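Local coordinates for AbiEi antitoxin C-terminal domain-containing protein (Mycobacterium tuberculosis, PDB 1ZEL) that is of unknown function but has a winged-helix, helix-turn-helix architecture and probably binds DNA, with a C-terminal region related to AbiEi-type antitoxins, at residues G114-R118 against D202-H206. Numbering follows the deposited sequence. Where two conformers were deposited one is given.
Sequences GYLDR and DLVPH
Asp117 and His206 meet in a His-carboxylate hydrogen bond that ties the loop following helix 106-113 to the turn between helices 200-203 and 207-212, within the AbiEi antitoxin C-terminal family region. His206 NE2 donates to Asp117 OD1 at 2.6 Å, and the oxygen lies close to the imidazole plane. The two flat groups stand nearly upright to each other, their planes 81° apart, and the N-H comes to the oxygen from above the carboxylate plane. Histidine suits the place because its flat ring can present an N-H at its edge to the carboxylate; it sits at the N-cap position of helix 207-212, though its ring is turned to the loop. With CG anti to its own carbonyl carbon (chi1 -47°), the ring edge passes Tyr115 O, which lies near its plane 3.0 Å from CD2, while Pro205 CB covers one face.

Asp202, on helix 200-203, turns its carboxylate to the loop backbone instead. Its OD1 accepts the Arg118 N-H through the syn lone pair, with an N-H...O angle of 160°, and also accepts a hydrogen bond from a water that donates a second one to Arg118 O. OD2 lies against Asp117 CB and Arg118 CG, and 4.1 Å from Asp117 OD2; two carboxylates this close would probably repel if both were charged, which the His206 N-H on Asp117 probably eases.

On the apolar side of the contact, Leu116 crosses Asp202 at about a right angle and sets CD2 against Leu203 CB at 3.8 Å, with Phe197 touching both leucines. Leucine's branched end fills this buried corner without asking for a polar partner. Tyr115 sends its ring away toward helices 183-192 and 207-212, where its hydroxyl bonds Asp213, a residue of the sodium site; what it leaves at the contact is CB, 3.7 Å from Leu203 CD1.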
ATOM      1  N   GLY A 114     -10.986  -4.124   3.232  1.00 20.26           N
ATOM      2  CA  GLY A 114     -12.176  -4.859   2.758  1.00 20.46           C
ATOM      3  C   GLY A 114     -13.135  -4.089   1.876  1.00 21.64           C
ATOM      4  O   GLY A 114     -14.263  -4.542   1.648  1.00 19.52           O
ATOM      5  N   TYR A 115     -12.668  -2.974   1.307  1.00 21.60           N
ATOM      6  CA  TYR A 115     -13.552  -2.105   0.525  1.00 22.51           C
ATOM      7  C   TYR A 115     -13.501  -2.349  -0.983  1.00 24.32           C
ATOM      8  O   TYR A 115     -14.112  -1.592  -1.743  1.00 25.60           O
ATOM      9  CB  TYR A 115     -13.291  -0.623   0.858  1.00 22.33           C
ATOM     10  CG  TYR A 115     -13.261  -0.336   2.345  1.00 20.59           C
ATOM     11  CD1 TYR A 115     -12.213   0.382   2.927  1.00 17.97           C
ATOM     12  CD2 TYR A 115     -14.240  -0.829   3.170  1.00 16.17           C
ATOM     13  CE1 TYR A 115     -12.187   0.612   4.291  1.00 20.05           C
ATOM     14  CE2 TYR A 115     -14.212  -0.600   4.550  1.00 16.92           C
ATOM     15  CZ  TYR A 115     -13.189   0.113   5.092  1.00 20.78           C
ATOM     16  OH  TYR A 115     -13.143   0.329   6.443  1.00 19.42           O
ATOM     17  N   LEU A 116     -12.816  -3.401  -1.430  1.00 24.93           N
ATOM     18  CA  LEU A 116     -12.684  -3.633  -2.863  1.00 26.15           C
ATOM     19  C   LEU A 116     -13.135  -5.018  -3.253  1.00 29.01           C
ATOM     20  O   LEU A 116     -12.796  -6.007  -2.595  1.00 29.36           O
ATOM     21  CB  LEU A 116     -11.236  -3.402  -3.358  1.00 25.71           C
ATOM     22  CG  LEU A 116     -10.581  -2.024  -3.260  1.00 22.54           C
ATOM     23  CD1 LEU A 116      -9.174  -2.056  -3.790  1.00 20.47           C
ATOM     24  CD2 LEU A 116     -11.370  -0.967  -4.023  1.00 23.77           C
ATOM     25  N   ASP A 117     -13.884  -5.083  -4.346  1.00 31.45           N
ATOM     26  CA  ASP A 117     -14.330  -6.344  -4.933  1.00 34.38           C
ATOM     27  C   ASP A 117     -13.178  -7.236  -5.393  1.00 35.01           C
ATOM     28  O   ASP A 117     -13.225  -8.453  -5.232  1.00 36.11           O
ATOM     29  CB  ASP A 117     -15.252  -6.037  -6.110  1.00 35.27           C
ATOM     30  CG  ASP A 117     -16.550  -5.370  -5.667  1.00 40.89           C
ATOM     31  OD1 ASP A 117     -17.084  -5.800  -4.613  1.00 43.73           O
ATOM     32  OD2 ASP A 117     -17.026  -4.434  -6.363  1.00 43.75           O
ATOM     33  N   ARG A 118     -12.141  -6.624  -5.956  1.00 35.08           N
ATOM     34  CA  ARG A 118     -11.078  -7.362  -6.634  1.00 34.62           C
ATOM     35  C   ARG A 118      -9.740  -6.973  -6.068  1.00 34.04           C
ATOM     36  O   ARG A 118      -9.502  -5.798  -5.793  1.00 32.86           O
ATOM     37  CB  ARG A 118     -11.059  -7.051  -8.141  1.00 35.08           C
ATOM     38  CG  ARG A 118     -12.362  -7.293  -8.923  0.50 33.62           C
ATOM     39  CD  ARG A 118     -12.999  -8.634  -8.594  0.50 32.41           C
ATOM     40  NE  ARG A 118     -12.191  -9.776  -9.013  0.50 33.62           N
ATOM     41  CZ  ARG A 118     -12.120 -10.917  -8.338  0.50 27.57           C
ATOM     42  NH1 ARG A 118     -12.795 -11.051  -7.210  0.50 27.63           N
ATOM     43  NH2 ARG A 118     -11.377 -11.922  -8.786  0.50 30.80           N
ATOM     44  N   ASP A 202     -14.355  -0.068  -8.367  1.00 23.92           N
ATOM     45  CA  ASP A 202     -14.274  -1.176  -7.421  0.50 24.39           C
ATOM     46  C   ASP A 202     -14.594  -0.700  -5.990  1.00 24.27           C
ATOM     47  O   ASP A 202     -15.077  -1.468  -5.154  1.00 25.30           O
ATOM     48  CB  ASP A 202     -12.854  -1.743  -7.481  0.50 24.71           C
ATOM     49  CG  ASP A 202     -12.807  -3.248  -7.377  0.50 25.78           C
ATOM     50  OD1 ASP A 202     -12.096  -3.733  -6.493  0.50 30.10           O
ATOM     51  OD2 ASP A 202     -13.443  -3.948  -8.193  0.50 32.12           O
ATOM     52  N   LEU A 203     -14.300   0.563  -5.709  1.00 23.41           N
ATOM     53  CA  LEU A 203     -14.497   1.098  -4.360  1.00 23.24           C
ATOM     54  C   LEU A 203     -15.925   1.609  -4.147  1.00 23.63           C
ATOM     55  O   LEU A 203     -16.525   1.355  -3.107  1.00 23.74           O
ATOM     56  CB  LEU A 203     -13.508   2.234  -4.079  1.00 22.61           C
ATOM     57  CG  LEU A 203     -13.717   3.016  -2.768  1.00 22.74           C
ATOM     58  CD1 LEU A 203     -13.370   2.143  -1.550  1.00 25.60           C
ATOM     59  CD2 LEU A 203     -12.888   4.262  -2.780  1.00 26.51           C
ATOM     60  N   VAL A 204     -16.457   2.331  -5.132  1.00 24.41           N
ATOM     61  CA  VAL A 204     -17.662   3.143  -4.904  1.00 25.35           C
ATOM     62  C   VAL A 204     -18.892   2.371  -4.423  1.00 25.92           C
ATOM     63  O   VAL A 204     -19.702   2.954  -3.714  1.00 25.71           O
ATOM     64  CB  VAL A 204     -18.019   4.124  -6.062  1.00 25.85           C
ATOM     65  CG1 VAL A 204     -16.982   5.239  -6.142  1.00 24.39           C
ATOM     66  CG2 VAL A 204     -18.153   3.403  -7.420  1.00 26.92           C
ATOM     67  N   PRO A 205     -19.047   1.079  -4.795  1.00 26.81           N
ATOM     68  CA  PRO A 205     -20.181   0.329  -4.227  1.00 27.23           C
ATOM     69  C   PRO A 205     -20.071   0.095  -2.725  1.00 27.12           C
ATOM     70  O   PRO A 205     -21.070  -0.241  -2.085  1.00 27.02           O
ATOM     71  CB  PRO A 205     -20.098  -1.022  -4.951  1.00 28.30           C
ATOM     72  CG  PRO A 205     -19.384  -0.699  -6.229  1.00 28.44           C
ATOM     73  CD  PRO A 205     -18.306   0.234  -5.753  1.00 27.52           C
ATOM     74  N   HIS A 206     -18.872   0.271  -2.171  1.00 26.36           N
ATOM     75  CA  HIS A 206     -18.593  -0.028  -0.753  1.00 25.58           C
ATOM     76  C   HIS A 206     -18.295   1.204   0.096  1.00 24.09           C
ATOM     77  O   HIS A 206     -17.700   1.081   1.152  1.00 23.16           O
ATOM     78  CB  HIS A 206     -17.433  -1.037  -0.637  1.00 26.59           C
ATOM     79  CG  HIS A 206     -17.582  -2.207  -1.561  1.00 28.91           C
ATOM     80  ND1 HIS A 206     -18.736  -2.959  -1.619  1.00 39.98           N
ATOM     81  CD2 HIS A 206     -16.749  -2.725  -2.490  1.00 30.41           C
ATOM     82  CE1 HIS A 206     -18.601  -3.896  -2.540  1.00 39.01           C
ATOM     83  NE2 HIS A 206     -17.399  -3.782  -3.076  1.00 35.27           N
TER
HETATM   84  O   HOH W   1      -9.577  -3.328  -7.240  1.00 36.65           O